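Local atomic coordinates of FMN Adenylyltransferase (Candida glabrata, PDB entry 3FWK), a protein that catalyses the transfer of an adenylyl group from ATP to FMN, the step of FAD biosynthesis that yields the finished cofactor. Residues A11-N16 with N258-N263; V110-D115 with E145-A150; S129-L134 with T266-I271; E152-V157 with K162-G167. All coordinates share one frame; numbering follows the deposited sequence. Where two conformers were deposited one is given.

Contact 1. Residues A11-N16 with N258-N263; sequences AELCYN and NRYKHN
Y260 lies against helix 7-23 across L13 and N16, and these three residues bury most of the surface between A11-N16 and N258-N263. The phenol ring points at the helix, its CG anti to the backbone N (chi1 -172°), and runs antiparallel alongside L13. L13 CD1 touches the ring at CE2, 3.6 Å away, in an oblique approach. At the far end of the phenol, Y260 OH packs on N16 CB at 3.3 Å, while Y260 CE1 comes within 3.9 Å of N16 O; no hydrogen bond crosses here. L13 and N16 are neighbouring bumps on one side of a regular helix, meeting an irregular loop that lies between helices 253-257 and 275-282; the contact thus joins the N-terminal helix to the C-terminal part of the chain. L13 serves a second ring with the same methyl: CD1 sits at the edge of the H262 imidazole, near its plane and 3.9 Å from ND1. The two side chains cross at about a right angle. H262 is held by its polar atoms, NE2 bonding N213 O and ND1 more weakly T266 OG1, while Y260 O accepts from N213 ND2.

Contact 2. Residues V110-D115 with E145-A150; sequences VFIDHD and ETMAEA
Just before the helix that carries M147 and A150 to I112, T146 N gives a 2.8 Å hydrogen bond to E149 OE1, nearly straight at 167°. The carboxylate oxygen is met on its anti side, 29° out of its plane. In return E149 N bonds T146 OG1 at 3.1 Å, completing a capping box in which T146 is the N-cap residue. These two bonds, with A150 N to T146 O, satisfy amide groups at the helix start and fix the first turn. One flank of that turn meets I112, by apolar contact alone. The methyl of A150 rests against both branches of the isoleucine: A150 CB is 4.0 Å from I112 CD1 and 4.1 Å from I112 CG2. M147 adds its terminal methyl. Its chain runs extended at first, with CG anti to the backbone N, then bends at chi3 (-89°), bringing CE to 4.2 Å from I112 CB and from I112 CG1; the two side chains cross at about a right angle. A150 and I112 are buried, whereas M147 stands at the exposed margin. F151 of helix 147-157 also packs on I112. Strand 107-111, which ends just before I112, runs between strands 61-64 and 134-138, bonded through V110 to F63 and Y65 and through F111 to Y137 and S139; V110 packs on helix 147-157, while the F111 side chain meets helix 119-131.

Contact 3. Residues S129-L134 with T266-I271; sequences SLRYSL and TKAEPI
R131 reaches from the end of helix 119-131 with its chain extended from CG to NE, CG being anti to the backbone N (chi1 -178°), and brings its guanidinium to T266 and A268; the conformer described is one of two. Here the packing is close. A268 CB lies over the centre of one guanidinium face, 3.7 Å from R131 CZ, and R131 NH2 bonds T266 O at 2.9 Å. The N-H...O angle is 157°, with the donor tilted 22° from the carbonyl plane. Toward K267, whose side chain is exposed, the fit is looser: K267 O is 3.8 Å from R131 NH1 and is joined to it by a water. That water lies in the guanidinium plane, accepting from R131 NH1 at 3.0 Å and donating to K267 O at 2.7 Å. R131 NE makes a salt bridge to E214, and NH1 also bonds M3 O, so the buried charge is probably balanced by E214 and its N-H groups are shared out. S133, with positive phi, closes helix 119-131 in a Schellman motif. The chain then enters strand 134-138, while L13 of helix 7-23 packs on both R131 and T266.

Contact 4. Residues E152-V157 with K162-G167; sequences ETFLQV and KAIVIG
The ring of F154 meets I164 across the contact, with I164 CD1 approaching obliquely, 3.7 Å from F154 CE2. Two further rings meet the phenyl: Y137 of strand 134-138 packs edge-to-face with it, and F158 lies with its plane about 40° from that of F154. F154 CG stands anti to the backbone N (chi1 169°), which turns the ring from helix 147-157 toward the sheet. On the strand, I164 CG1 lies anti to the carbonyl carbon (chi1 -62°), and its chain continues extended to CD1, the methyl that does the touching. The two side chains reach toward each other from opposing directions, with no polar bond between the segments. L155 joins more loosely: its end turns toward the sheet and L155 CD2 comes to 4.5 Å from I164 CD1, while P189 and F191 touch the same leucine. F191 also packs on I164, and F154 reaches S62 of strand 61-64, with the I164 side chain between helix and sheet. K162, just before the strand, sends its CB away from the helix and belongs to the pocket holding the glucose molecule. Helix 147-157 links the parallel strands 134-138 and 163-165 across the sheet, a beta-alpha-beta crossover belonging to the Rossmann-like alpha/beta fold of this enzyme.

The contacts fall into two pairs. Contacts 2 and 4 share helix 147-157 and the same sheet; their centres are about 11 Å apart and V110 CB touches F154 CE1 at 3.8 Å. Contacts 1 and 3 join helices 7-23 and 119-131 to the loop between helices 253-257 and 275-282, with centres about 13 Å apart, and meet where H262 CE1 packs on R131 NH2 at 4.1 Å. Contacts 1 and 2 lie on opposite sides of the chain's centre, their centres about 32 Å apart. Contact 4 supplies K162 to the pocket of the bound glucose, with K53, W54 and Y192, although the L155 side chain lies about 13 Å from the sugar.

Contact 1. Residues A11-N16 with N258-N263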
loop_
_atom_site.group_PDB
_atom_site.type_symbol
_atom_site.label_atom_id
_atom_site.label_comp_id
_atom_site.label_asym_id
_atom_site.label_seq_id
_atom_site.Cartn_x
_atom_site.Cartn_y
_atom_site.Cartn_z
ATOM N N ALA A 11 -3.670 -2.897 15.326
ATOM C CA ALA A 11 -4.877 -3.506 14.739
ATOM C C ALA A 11 -6.131 -2.750 15.194
ATOM O O ALA A 11 -7.023 -2.469 14.393
ATOM C CB ALA A 11 -4.931 -4.966 15.122
ATOM N N GLU A 12 -6.190 -2.377 16.474
ATOM C CA GLU A 12 -7.351 -1.635 16.974
ATOM C C GLU A 12 -7.460 -0.266 16.315
ATOM O O GLU A 12 -8.558 0.170 15.964
ATOM C CB GLU A 12 -7.241 -1.493 18.485
ATOM C CG GLU A 12 -8.520 -0.832 19.047
ATOM C CD GLU A 12 -8.633 -0.877 20.551
ATOM O OE1 GLU A 12 -7.613 -1.108 21.234
ATOM O OE2 GLU A 12 -9.774 -0.681 21.046
ATOM N N LEU A 13 -6.330 0.427 16.166
ATOM C CA LEU A 13 -6.309 1.696 15.476
ATOM C C LEU A 13 -6.880 1.536 14.075
ATOM O O LEU A 13 -7.716 2.301 13.629
ATOM C CB LEU A 13 -4.884 2.239 15.388
ATOM C CG LEU A 13 -4.696 3.390 14.396
ATOM C CD1 LEU A 13 -5.503 4.653 14.707
ATOM C CD2 LEU A 13 -3.210 3.711 14.236
ATOM N N CYS A 14 -6.421 0.500 13.377
ATOM C CA CYS A 14 -6.846 0.324 11.981
ATOM C C CYS A 14 -8.334 0.005 11.901
ATOM O O CYS A 14 -9.038 0.478 11.006
ATOM C CB CYS A 14 -6.038 -0.781 11.323
ATOM S SG CYS A 14 -4.321 -0.203 10.963
ATOM N N TYR A 15 -8.809 -0.799 12.849
ATOM C CA TYR A 15 -10.253 -1.043 12.957
ATOM C C TYR A 15 -11.030 0.246 13.178
ATOM O O TYR A 15 -12.074 0.485 12.552
ATOM C CB TYR A 15 -10.507 -2.053 14.055
ATOM C CG TYR A 15 -11.988 -2.300 14.239
ATOM C CD1 TYR A 15 -12.677 -3.118 13.350
ATOM C CD2 TYR A 15 -12.694 -1.690 15.283
ATOM C CE1 TYR A 15 -14.048 -3.335 13.490
ATOM C CE2 TYR A 15 -14.074 -1.903 15.436
ATOM C CZ TYR A 15 -14.704 -2.715 14.524
ATOM O OH TYR A 15 -16.071 -2.934 14.663
ATOM N N ASN A 16 -10.549 1.078 14.089
ATOM C CA ASN A 16 -11.238 2.310 14.383
ATOM C C ASN A 16 -11.239 3.303 13.235
ATOM O O ASN A 16 -12.268 3.892 12.932
ATOM C CB ASN A 16 -10.635 2.931 15.640
ATOM C CG ASN A 16 -10.976 2.144 16.905
ATOM O OD1 ASN A 16 -11.941 1.419 16.993
ATOM N ND2 ASN A 16 -10.123 2.335 17.932
ATOM N N ASN A 258 -10.580 16.527 7.222
ATOM C CA ASN A 258 -11.301 15.834 8.290
ATOM C C ASN A 258 -10.689 14.483 8.593
ATOM O O ASN A 258 -11.359 13.543 9.055
ATOM C CB ASN A 258 -12.756 15.660 7.880
ATOM C CG ASN A 258 -13.412 16.985 7.642
ATOM O OD1 ASN A 258 -13.468 17.512 6.514
ATOM N ND2 ASN A 258 -13.841 17.582 8.705
ATOM N N ARG A 259 -9.393 14.370 8.325
ATOM C CA ARG A 259 -8.707 13.088 8.487
ATOM C C ARG A 259 -8.745 12.575 9.934
ATOM O O ARG A 259 -8.966 13.348 10.891
ATOM C CB ARG A 259 -7.286 13.160 7.948
ATOM C CG ARG A 259 -6.383 14.071 8.720
ATOM C CD ARG A 259 -5.116 14.277 7.919
ATOM N NE ARG A 259 -4.167 15.131 8.595
ATOM C CZ ARG A 259 -2.936 15.355 8.145
ATOM N NH1 ARG A 259 -2.530 14.873 6.977
ATOM N NH2 ARG A 259 -2.103 16.098 8.862
ATOM N N TYR A 260 -8.567 11.277 10.091
ATOM C CA TYR A 260 -8.739 10.606 11.351
ATOM C C TYR A 260 -7.793 11.202 12.409
ATOM O O TYR A 260 -6.600 11.371 12.210
ATOM C CB TYR A 260 -8.458 9.113 11.186
ATOM C CG TYR A 260 -8.789 8.305 12.405
ATOM C CD1 TYR A 260 -10.112 7.953 12.689
ATOM C CD2 TYR A 260 -7.796 7.923 13.296
ATOM C CE1 TYR A 260 -10.444 7.215 13.825
ATOM C CE2 TYR A 260 -8.107 7.191 14.447
ATOM C CZ TYR A 260 -9.438 6.847 14.694
ATOM O OH TYR A 260 -9.793 6.111 15.803
ATOM N N LYS A 261 -8.370 11.541 13.543
ATOM C CA LYS A 261 -7.587 12.074 14.656
ATOM C C LYS A 261 -7.039 10.987 15.564
ATOM O O LYS A 261 -7.778 10.194 16.123
ATOM C CB LYS A 261 -8.458 13.004 15.501
ATOM C CG LYS A 261 -9.038 14.183 14.744
ATOM C CD LYS A 261 -9.915 15.039 15.670
ATOM C CE LYS A 261 -11.202 15.446 14.994
ATOM N NZ LYS A 261 -12.148 14.298 14.985
ATOM N N HIS A 262 -5.733 11.023 15.728
ATOM C CA HIS A 262 -5.034 10.080 16.595
ATOM C C HIS A 262 -5.036 10.549 18.038
ATOM O O HIS A 262 -5.483 11.652 18.370
ATOM C CB HIS A 262 -3.587 9.939 16.172
ATOM C CG HIS A 262 -3.402 9.384 14.795
ATOM N ND1 HIS A 262 -3.627 8.061 14.476
ATOM C CD2 HIS A 262 -2.939 9.972 13.667
ATOM C CE1 HIS A 262 -3.334 7.870 13.195
ATOM N NE2 HIS A 262 -2.931 9.017 12.683
ATOM N N ASN A 263 -4.476 9.711 18.883
ATOM C CA ASN A 263 -4.402 9.998 20.297
ATOM C C ASN A 263 -2.952 9.800 20.729
ATOM O O ASN A 263 -2.043 9.700 19.888
ATOM C CB ASN A 263 -5.381 9.063 21.006
ATOM C CG ASN A 263 -4.995 7.596 20.875
ATOM O OD1 ASN A 263 -3.805 7.271 20.799
ATOM N ND2 ASN A 263 -5.993 6.702 20.847
#

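Contact 2. Residues V110-D115 with E145-A150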
loop_
_atom_site.group_PDB
_atom_site.type_symbol
_atom_site.label_atom_id
_atom_site.label_comp_id
_atom_site.label_asym_id
_atom_site.label_seq_id
_atom_site.Cartn_x
_atom_site.Cartn_y
_atom_site.Cartn_z
ATOM N N VAL A 110 6.640 -10.180 4.243
ATOM C CA VAL A 110 7.705 -10.429 3.291
ATOM C C VAL A 110 7.797 -9.269 2.323
ATOM O O VAL A 110 6.767 -8.832 1.769
ATOM C CB VAL A 110 7.529 -11.790 2.546
ATOM C CG1 VAL A 110 6.103 -11.987 2.001
ATOM C CG2 VAL A 110 8.573 -12.003 1.467
ATOM N N PHE A 111 9.022 -8.787 2.089
ATOM C CA PHE A 111 9.314 -7.754 1.105
ATOM C C PHE A 111 10.334 -8.346 0.127
ATOM O O PHE A 111 11.423 -8.736 0.515
ATOM C CB PHE A 111 9.861 -6.515 1.808
ATOM C CG PHE A 111 10.423 -5.469 0.878
ATOM C CD1 PHE A 111 9.766 -5.094 -0.305
ATOM C CD2 PHE A 111 11.665 -4.898 1.165
ATOM C CE1 PHE A 111 10.329 -4.145 -1.162
ATOM C CE2 PHE A 111 12.233 -3.958 0.323
ATOM C CZ PHE A 111 11.561 -3.568 -0.826
ATOM N N ILE A 112 9.998 -8.317 -1.166
ATOM C CA ILE A 112 10.929 -8.693 -2.203
ATOM C C ILE A 112 11.712 -7.441 -2.590
ATOM O O ILE A 112 11.193 -6.524 -3.230
ATOM C CB ILE A 112 10.170 -9.286 -3.433
ATOM C CG1 ILE A 112 9.280 -10.481 -3.009
ATOM C CG2 ILE A 112 11.176 -9.715 -4.489
ATOM C CD1 ILE A 112 9.946 -11.560 -2.198
ATOM N N ASP A 113 12.946 -7.368 -2.112
ATOM C CA ASP A 113 13.787 -6.197 -2.275
ATOM C C ASP A 113 14.520 -6.247 -3.598
ATOM O O ASP A 113 14.730 -7.315 -4.153
ATOM C CB ASP A 113 14.762 -6.150 -1.078
ATOM C CG ASP A 113 15.420 -4.795 -0.850
ATOM O OD1 ASP A 113 15.047 -3.811 -1.527
ATOM O OD2 ASP A 113 16.306 -4.726 0.039
ATOM N N HIS A 114 14.906 -5.086 -4.110
ATOM C CA HIS A 114 15.640 -5.005 -5.384
ATOM C C HIS A 114 16.718 -3.970 -5.257
ATOM O O HIS A 114 16.590 -3.007 -4.468
ATOM C CB HIS A 114 14.698 -4.581 -6.535
ATOM C CG HIS A 114 13.534 -5.497 -6.724
ATOM N ND1 HIS A 114 12.333 -5.334 -6.065
ATOM C CD2 HIS A 114 13.403 -6.614 -7.466
ATOM C CE1 HIS A 114 11.502 -6.300 -6.418
ATOM N NE2 HIS A 114 12.129 -7.097 -7.263
ATOM N N ASP A 115 17.747 -4.105 -6.089
ATOM C CA ASP A 115 18.885 -3.218 -5.964
ATOM C C ASP A 115 18.604 -1.813 -6.493
ATOM O O ASP A 115 19.391 -0.927 -6.251
ATOM C CB ASP A 115 20.123 -3.828 -6.590
ATOM C CG ASP A 115 20.036 -3.948 -8.056
ATOM O OD1 ASP A 115 19.303 -3.364 -8.825
ATOM O OD2 ASP A 115 20.878 -4.761 -8.543
ATOM N N GLU A 145 17.796 -12.536 -9.118
ATOM C CA GLU A 145 16.814 -13.617 -9.113
ATOM C C GLU A 145 15.434 -13.052 -9.434
ATOM O O GLU A 145 15.175 -11.862 -9.240
ATOM C CB GLU A 145 16.844 -14.348 -7.752
ATOM C CG GLU A 145 16.293 -13.502 -6.612
ATOM C CD GLU A 145 16.381 -14.170 -5.255
ATOM O OE1 GLU A 145 16.617 -15.409 -5.197
ATOM O OE2 GLU A 145 16.159 -13.495 -4.221
ATOM N N THR A 146 14.540 -13.913 -9.917
ATOM C CA THR A 146 13.168 -13.505 -10.208
ATOM C C THR A 146 12.335 -13.480 -8.916
ATOM O O THR A 146 12.741 -14.027 -7.869
ATOM C CB THR A 146 12.500 -14.497 -11.157
ATOM O OG1 THR A 146 12.440 -15.765 -10.485
ATOM C CG2 THR A 146 13.318 -14.645 -12.451
ATOM N N MET A 147 11.159 -12.876 -8.993
ATOM C CA MET A 147 10.254 -12.869 -7.852
ATOM C C MET A 147 9.899 -14.288 -7.436
ATOM O O MET A 147 9.862 -14.593 -6.248
ATOM C CB MET A 147 9.003 -12.086 -8.204
ATOM C CG MET A 147 8.036 -12.002 -7.059
ATOM S SD MET A 147 6.702 -10.844 -7.285
ATOM C CE MET A 147 7.504 -9.390 -6.616
ATOM N N ALA A 148 9.632 -15.157 -8.416
ATOM C CA ALA A 148 9.297 -16.548 -8.109
ATOM C C ALA A 148 10.429 -17.190 -7.324
ATOM O O ALA A 148 10.213 -17.872 -6.326
ATOM C CB ALA A 148 9.022 -17.333 -9.406
ATOM N N GLU A 149 11.659 -16.934 -7.771
ATOM C CA GLU A 149 12.837 -17.508 -7.102
ATOM C C GLU A 149 12.989 -16.968 -5.674
ATOM O O GLU A 149 13.298 -17.700 -4.731
ATOM C CB GLU A 149 14.121 -17.244 -7.926
ATOM C CG GLU A 149 14.187 -18.103 -9.212
ATOM C CD GLU A 149 15.244 -17.659 -10.189
ATOM O OE1 GLU A 149 15.695 -16.498 -10.209
ATOM O OE2 GLU A 149 15.625 -18.506 -11.024
ATOM N N ALA A 150 12.776 -15.664 -5.500
ATOM C CA ALA A 150 12.868 -15.074 -4.163
ATOM C C ALA A 150 11.815 -15.683 -3.235
ATOM O O ALA A 150 12.076 -15.928 -2.047
ATOM C CB ALA A 150 12.699 -13.540 -4.243
#

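Contact 3. Residues S129-L134 with T266-I271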
loop_
_atom_site.group_PDB
_atom_site.type_symbol
_atom_site.label_atom_id
_atom_site.label_comp_id
_atom_site.label_asym_id
_atom_site.label_seq_id
_atom_site.Cartn_x
_atom_site.Cartn_y
_atom_site.Cartn_z
ATOM N N SER A 129 7.485 -1.117 9.365
ATOM C CA SER A 129 7.662 -2.358 10.101
ATOM C C SER A 129 7.738 -2.095 11.602
ATOM O O SER A 129 7.214 -2.875 12.403
ATOM C CB SER A 129 8.931 -3.066 9.587
ATOM O OG SER A 129 8.762 -3.511 8.250
ATOM N N LEU A 130 8.425 -1.025 11.985
ATOM C CA LEU A 130 8.448 -0.673 13.395
ATOM C C LEU A 130 7.099 -0.146 13.854
ATOM O O LEU A 130 6.641 -0.519 14.933
ATOM C CB LEU A 130 9.502 0.381 13.609
ATOM C CG LEU A 130 10.942 -0.100 13.562
ATOM C CD1 LEU A 130 11.871 1.091 13.708
ATOM C CD2 LEU A 130 11.189 -1.140 14.707
ATOM N N ARG A 131 6.445 0.691 13.055
ATOM C CA ARG A 131 5.192 1.291 13.495
ATOM C C ARG A 131 4.117 0.278 13.778
ATOM O O ARG A 131 3.397 0.396 14.773
ATOM C CB ARG A 131 4.683 2.238 12.437
ATOM C CG ARG A 131 3.369 2.927 12.882
ATOM C CD ARG A 131 3.019 4.086 12.001
ATOM N NE ARG A 131 1.739 4.722 12.361
ATOM C CZ ARG A 131 1.368 5.258 13.570
ATOM N NH1 ARG A 131 2.163 5.306 14.650
ATOM N NH2 ARG A 131 0.145 5.730 13.731
ATOM N N TYR A 132 4.012 -0.723 12.912
ATOM C CA TYR A 132 2.893 -1.676 12.988
ATOM C C TYR A 132 3.320 -2.995 13.598
ATOM O O TYR A 132 2.575 -3.958 13.545
ATOM C CB TYR A 132 2.302 -1.937 11.586
ATOM C CG TYR A 132 1.788 -0.691 10.850
ATOM C CD1 TYR A 132 0.826 0.134 11.421
ATOM C CD2 TYR A 132 2.346 -0.325 9.603
ATOM C CE1 TYR A 132 0.335 1.275 10.713
ATOM C CE2 TYR A 132 1.913 0.818 8.918
ATOM C CZ TYR A 132 0.907 1.613 9.491
ATOM O OH TYR A 132 0.499 2.760 8.846
ATOM N N SER A 133 4.549 -3.057 14.154
ATOM C CA SER A 133 5.053 -4.284 14.761
ATOM C C SER A 133 5.006 -5.465 13.800
ATOM O O SER A 133 4.610 -6.568 14.175
ATOM C CB SER A 133 4.364 -4.595 16.099
ATOM O OG SER A 133 4.752 -3.628 17.065
ATOM N N LEU A 134 5.508 -5.247 12.591
ATOM C CA LEU A 134 5.660 -6.337 11.622
ATOM C C LEU A 134 6.919 -7.175 11.941
ATOM O O LEU A 134 7.864 -6.687 12.539
ATOM C CB LEU A 134 5.753 -5.757 10.193
ATOM C CG LEU A 134 4.637 -4.773 9.791
ATOM C CD1 LEU A 134 4.829 -4.362 8.342
ATOM C CD2 LEU A 134 3.247 -5.394 10.067
ATOM N N THR A 266 -1.395 6.493 19.333
ATOM C CA THR A 266 -1.299 6.363 17.857
ATOM C C THR A 266 -0.601 7.535 17.148
ATOM O O THR A 266 -0.452 7.509 15.903
ATOM C CB THR A 266 -2.714 6.119 17.297
ATOM O OG1 THR A 266 -3.502 7.285 17.573
ATOM C CG2 THR A 266 -3.375 4.903 17.997
ATOM N N LYS A 267 -0.157 8.561 17.901
ATOM C CA LYS A 267 0.434 9.768 17.325
ATOM C C LYS A 267 1.583 9.425 16.342
ATOM O O LYS A 267 2.405 8.534 16.623
ATOM C CB LYS A 267 0.991 10.689 18.436
ATOM C CG LYS A 267 -0.049 11.505 19.241
ATOM C CD LYS A 267 -1.104 12.217 18.357
ATOM C CE LYS A 267 -1.819 13.356 19.093
ATOM N NZ LYS A 267 -2.333 12.971 20.449
ATOM N N ALA A 268 1.597 10.096 15.187
ATOM C CA ALA A 268 2.609 9.921 14.166
ATOM C C ALA A 268 2.787 11.201 13.369
ATOM O O ALA A 268 2.021 12.171 13.533
ATOM C CB ALA A 268 2.187 8.823 13.247
ATOM N N GLU A 269 3.740 11.149 12.433
ATOM C CA GLU A 269 4.260 12.292 11.662
ATOM C C GLU A 269 4.766 11.763 10.328
ATOM O O GLU A 269 5.336 10.663 10.287
ATOM C CB GLU A 269 5.553 12.827 12.342
ATOM C CG GLU A 269 5.421 13.429 13.723
ATOM C CD GLU A 269 6.535 14.441 13.993
ATOM O OE1 GLU A 269 7.731 14.051 14.076
ATOM O OE2 GLU A 269 6.209 15.639 14.103
ATOM N N PRO A 270 4.660 12.560 9.251
ATOM C CA PRO A 270 5.354 12.171 8.021
ATOM C C PRO A 270 6.862 12.156 8.220
ATOM O O PRO A 270 7.423 12.945 9.007
ATOM C CB PRO A 270 4.975 13.281 7.023
ATOM C CG PRO A 270 3.755 13.895 7.561
ATOM C CD PRO A 270 3.881 13.806 9.059
ATOM N N ILE A 271 7.510 11.301 7.455
ATOM C CA ILE A 271 8.981 11.246 7.490
ATOM C C ILE A 271 9.481 11.827 6.162
ATOM O O ILE A 271 9.063 11.387 5.092
ATOM C CB ILE A 271 9.463 9.810 7.731
ATOM C CG1 ILE A 271 8.983 9.327 9.091
ATOM C CG2 ILE A 271 10.982 9.729 7.528
ATOM C CD1 ILE A 271 9.528 10.079 10.214
HETATM O O HOH W 1 2.255 6.001 17.585
#

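Contact 4. Residues E152-V157 with K162-G167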
loop_
_atom_site.group_PDB
_atom_site.type_symbol
_atom_site.label_atom_id
_atom_site.label_comp_id
_atom_site.label_asym_id
_atom_site.label_seq_id
_atom_site.Cartn_x
_atom_site.Cartn_y
_atom_site.Cartn_z
ATOM N N GLU A 152 10.541 -18.696 -3.572
ATOM C CA GLU A 152 10.938 -20.085 -3.275
ATOM C C GLU A 152 11.868 -20.129 -2.076
ATOM O O GLU A 152 11.718 -20.979 -1.186
ATOM C CB GLU A 152 11.593 -20.719 -4.499
ATOM C CG GLU A 152 12.108 -22.122 -4.234
ATOM C CD GLU A 152 11.025 -23.056 -3.713
ATOM O OE1 GLU A 152 9.896 -23.044 -4.278
ATOM O OE2 GLU A 152 11.314 -23.792 -2.727
ATOM N N THR A 153 12.820 -19.201 -2.027
ATOM C CA THR A 153 13.711 -19.113 -0.881
ATOM C C THR A 153 12.965 -18.773 0.400
ATOM O O THR A 153 13.202 -19.374 1.457
ATOM C CB THR A 153 14.843 -18.112 -1.158
ATOM O OG1 THR A 153 15.585 -18.597 -2.277
ATOM C CG2 THR A 153 15.721 -17.916 0.079
ATOM N N PHE A 154 12.024 -17.842 0.306
ATOM C CA PHE A 154 11.164 -17.508 1.425
ATOM C C PHE A 154 10.422 -18.725 1.968
ATOM O O PHE A 154 10.379 -18.950 3.176
ATOM C CB PHE A 154 10.180 -16.421 0.982
ATOM C CG PHE A 154 9.099 -16.192 1.957
ATOM C CD1 PHE A 154 9.316 -15.430 3.069
ATOM C CD2 PHE A 154 7.855 -16.790 1.774
ATOM C CE1 PHE A 154 8.288 -15.217 4.017
ATOM C CE2 PHE A 154 6.833 -16.615 2.702
ATOM C CZ PHE A 154 7.024 -15.821 3.788
ATOM N N LEU A 155 9.872 -19.539 1.089
ATOM C CA LEU A 155 9.135 -20.719 1.556
ATOM C C LEU A 155 10.058 -21.765 2.223
ATOM O O LEU A 155 9.629 -22.436 3.180
ATOM C CB LEU A 155 8.289 -21.309 0.417
ATOM C CG LEU A 155 6.759 -21.137 0.439
ATOM C CD1 LEU A 155 6.110 -21.976 1.553
ATOM C CD2 LEU A 155 6.331 -19.660 0.510
ATOM N N GLN A 156 11.332 -21.832 1.818
ATOM C CA GLN A 156 12.311 -22.700 2.525
ATOM C C GLN A 156 12.535 -22.220 3.961
ATOM O O GLN A 156 12.736 -23.031 4.865
ATOM C CB GLN A 156 13.656 -22.717 1.789
ATOM C CG GLN A 156 13.636 -23.415 0.441
ATOM C CD GLN A 156 14.927 -23.187 -0.390
ATOM O OE1 GLN A 156 15.782 -22.358 -0.040
ATOM N NE2 GLN A 156 15.048 -23.912 -1.506
ATOM N N VAL A 157 12.518 -20.909 4.180
ATOM C CA VAL A 157 12.670 -20.349 5.512
ATOM C C VAL A 157 11.396 -20.533 6.311
ATOM O O VAL A 157 11.449 -20.835 7.500
ATOM C CB VAL A 157 13.111 -18.867 5.444
ATOM C CG1 VAL A 157 13.289 -18.255 6.836
ATOM C CG2 VAL A 157 14.424 -18.756 4.631
ATOM N N LYS A 162 1.012 -21.136 4.031
ATOM C CA LYS A 162 0.026 -21.697 3.111
ATOM C C LYS A 162 -0.518 -20.653 2.162
ATOM O O LYS A 162 -1.058 -21.019 1.094
ATOM C CB LYS A 162 -1.136 -22.323 3.886
ATOM C CG LYS A 162 -0.757 -23.467 4.824
ATOM C CD LYS A 162 -0.001 -24.590 4.106
ATOM C CE LYS A 162 0.500 -25.657 5.099
ATOM N NZ LYS A 162 0.696 -26.960 4.427
ATOM N N ALA A 163 -0.445 -19.373 2.525
ATOM C CA ALA A 163 -1.114 -18.332 1.754
ATOM C C ALA A 163 -0.368 -17.034 1.971
ATOM O O ALA A 163 0.233 -16.808 3.038
ATOM C CB ALA A 163 -2.572 -18.197 2.198
ATOM N N ILE A 164 -0.382 -16.174 0.949
ATOM C CA ILE A 164 0.302 -14.879 1.006
ATOM C C ILE A 164 -0.651 -13.791 0.518
ATOM O O ILE A 164 -1.288 -13.939 -0.530
ATOM C CB ILE A 164 1.611 -14.866 0.246
ATOM C CG1 ILE A 164 2.532 -15.899 0.923
ATOM C CG2 ILE A 164 2.264 -13.472 0.340
ATOM C CD1 ILE A 164 3.915 -15.898 0.499
ATOM N N VAL A 165 -0.743 -12.723 1.307
ATOM C CA VAL A 165 -1.569 -11.579 0.969
ATOM C C VAL A 165 -0.800 -10.665 0.013
ATOM O O VAL A 165 0.355 -10.280 0.311
ATOM C CB VAL A 165 -1.968 -10.803 2.233
ATOM C CG1 VAL A 165 -2.846 -9.618 1.866
ATOM C CG2 VAL A 165 -2.657 -11.697 3.238
ATOM N N ILE A 166 -1.427 -10.311 -1.108
ATOM C CA ILE A 166 -0.775 -9.517 -2.154
ATOM C C ILE A 166 -1.629 -8.303 -2.471
ATOM O O ILE A 166 -2.818 -8.434 -2.744
ATOM C CB ILE A 166 -0.570 -10.341 -3.411
ATOM C CG1 ILE A 166 0.330 -11.523 -3.082
ATOM C CG2 ILE A 166 0.099 -9.542 -4.520
ATOM C CD1 ILE A 166 0.486 -12.507 -4.199
ATOM N N GLY A 167 -1.017 -7.124 -2.510
ATOM C CA GLY A 167 -1.792 -5.871 -2.678
ATOM C C GLY A 167 -1.965 -5.340 -4.099
ATOM O O GLY A 167 -1.972 -4.146 -4.335
#